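Local atomic coordinates of folylpolyglutamate synthase/dihydrofolate synthase (Thermotoga maritima, PDB entry 1O5Z), a protein that probably adds glutamate to dihydropteroate and to folylpolyglutamate chains in ATP-driven, magnesium-dependent ligation reactions of folate biosynthesis. Residues 116-119 and 120-124. Sequence-based numbering, arbitrary orientation.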
loop_
_atom_site.group_PDB
_atom_site.type_symbol
_atom_site.label_atom_id
_atom_site.label_comp_id
_atom_site.label_asym_id
_atom_site.label_seq_id
_atom_site.Cartn_x
_atom_site.Cartn_y
_atom_site.Cartn_z
ATOM N N GLU A 116 -18.587 3.077 -19.133
ATOM C CA GLU A 116 -18.158 3.041 -20.525
ATOM C C GLU A 116 -18.711 4.178 -21.404
ATOM O O GLU A 116 -17.923 4.859 -22.046
ATOM C CB GLU A 116 -18.416 1.663 -21.143
ATOM C CG GLU A 116 -18.157 1.546 -22.657
ATOM C CD GLU A 116 -18.185 0.090 -23.182
ATOM O OE1 GLU A 116 -19.200 -0.644 -22.956
ATOM O OE2 GLU A 116 -17.210 -0.351 -23.855
ATOM N N PRO A 117 -20.025 4.405 -21.477
ATOM C CA PRO A 117 -20.505 5.487 -22.321
ATOM C C PRO A 117 -19.994 6.817 -21.838
ATOM O O PRO A 117 -19.667 7.637 -22.651
ATOM C CB PRO A 117 -22.024 5.406 -22.222
ATOM C CG PRO A 117 -22.268 4.588 -21.066
ATOM C CD PRO A 117 -21.127 3.672 -20.840
ATOM N N ILE A 118 -19.885 7.004 -20.530
ATOM C CA ILE A 118 -19.364 8.269 -19.991
ATOM C C ILE A 118 -17.929 8.435 -20.333
ATOM O O ILE A 118 -17.551 9.475 -20.837
ATOM C CB ILE A 118 -19.606 8.403 -18.486
ATOM C CG1 ILE A 118 -21.090 8.750 -18.271
ATOM C CG2 ILE A 118 -18.731 9.536 -17.875
ATOM C CD1 ILE A 118 -21.598 8.329 -16.923
ATOM N N LEU A 119 -17.139 7.384 -20.138
ATOM C CA LEU A 119 -15.737 7.425 -20.550
ATOM C C LEU A 119 -15.580 7.601 -22.037
ATOM O O LEU A 119 -14.658 8.237 -22.443
ATOM C CB LEU A 119 -15.004 6.163 -20.193
ATOM C CG LEU A 119 -14.945 5.804 -18.725
ATOM C CD1 LEU A 119 -14.360 4.392 -18.606
ATOM C CD2 LEU A 119 -14.167 6.814 -17.950
ATOM N N ASN A 120 -16.451 7.027 -22.839
ATOM C CA ASN A 120 -16.312 7.123 -24.289
ATOM C C ASN A 120 -16.454 8.557 -24.728
ATOM O O ASN A 120 -15.791 8.996 -25.660
ATOM C CB ASN A 120 -17.350 6.250 -25.025
ATOM C CG ASN A 120 -17.080 4.730 -24.896
ATOM O OD1 ASN A 120 -15.960 4.292 -24.545
ATOM N ND2 ASN A 120 -18.121 3.913 -25.185
ATOM N N GLU A 121 -17.358 9.254 -24.047
ATOM C CA GLU A 121 -17.653 10.654 -24.263
ATOM C C GLU A 121 -16.505 11.585 -23.845
ATOM O O GLU A 121 -16.071 12.405 -24.654
ATOM C CB GLU A 121 -18.915 10.991 -23.499
ATOM C CG GLU A 121 -19.492 12.358 -23.763
ATOM C CD GLU A 121 -20.487 12.771 -22.668
ATOM O OE1 GLU A 121 -20.401 13.936 -22.153
ATOM O OE2 GLU A 121 -21.345 11.912 -22.302
ATOM N N LEU A 122 -16.037 11.447 -22.599
ATOM C CA LEU A 122 -14.897 12.177 -22.058
ATOM C C LEU A 122 -13.623 11.877 -22.835
ATOM O O LEU A 122 -12.764 12.746 -22.994
ATOM C CB LEU A 122 -14.657 11.783 -20.588
ATOM C CG LEU A 122 -15.761 12.083 -19.567
ATOM C CD1 LEU A 122 -15.409 11.626 -18.146
ATOM C CD2 LEU A 122 -16.131 13.565 -19.581
ATOM N N ASP A 123 -13.486 10.635 -23.302
ATOM C CA ASP A 123 -12.286 10.210 -24.007
ATOM C C ASP A 123 -12.128 10.816 -25.355
ATOM O O ASP A 123 -11.078 10.702 -25.935
ATOM C CB ASP A 123 -12.223 8.706 -24.142
ATOM C CG ASP A 123 -11.713 8.048 -22.877
ATOM O OD1 ASP A 123 -11.734 6.779 -22.864
ATOM O OD2 ASP A 123 -11.292 8.698 -21.856
ATOM N N LYS A 124 -13.148 11.473 -25.860
ATOM C CA LYS A 124 -13.038 12.128 -27.149
ATOM C C LYS A 124 -12.134 13.350 -27.175
ATOM O O LYS A 124 -11.703 13.773 -28.246
ATOM C CB LYS A 124 -14.431 12.479 -27.650
ATOM C CG LYS A 124 -15.180 11.204 -27.999
ATOM C CD LYS A 124 -16.610 11.431 -28.432
ATOM C CE LYS A 124 -17.282 10.080 -28.763
ATOM N NZ LYS A 124 -16.404 9.140 -29.574
#
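Ile118 and Leu122, one turn apart in the C-terminal part of helix 105-122, run alongside each other from the same face of the helix. The evidence is a branch-to-branch contact, Ile118 CG2 to Leu122 CD1 at 3.9 Å, with CG2 set opposite the backbone N of Ile118 and CG1 swung beside that N (chi1 -76°). Leu41 of helix 36-44 packs on both side chains and on Leu119, whereas Pro130 touches Leu119, Leu122 and Asp123, so this flank joins helix 105-122 to helix 36-44 and the loop at Pro130. On another side, Glu116 and Asn120 meet through a methylene and an amide: Glu116 CG stands 3.5 Å from Asn120 ND2, and the carboxylate and amide planes are 48° apart. The Asn120 amide folds back over its own turn, its CG 3.0 Å from Glu116 O, a carbonyl that already accepts a hydrogen bond from Asn120 N, at 2.7 Å. Four successive i to i+4 bonds run through the turn; the straightest, Leu122 N to Ile118 O (3.0 Å), has an N-H...O angle of 177°, and the last is Asp123 N to Leu119 O at 2.8 Å. Asp123 turns its carboxylate back beside Leu119 O, with OD1 3.3 Å from that oxygen, an acceptor-acceptor approach. Tyr21 OH bonds OD1, while OD2 is bonded to Ser129 OG and in a salt bridge with Lys25 NZ. The chemistry therefore implies an apolar flank, with Leu119 and Leu122 buried, packed against Leu41 and Pro130, and, at Asp123, a carboxylate whose charge is probably stabilised by Lys25 and two hydroxyls.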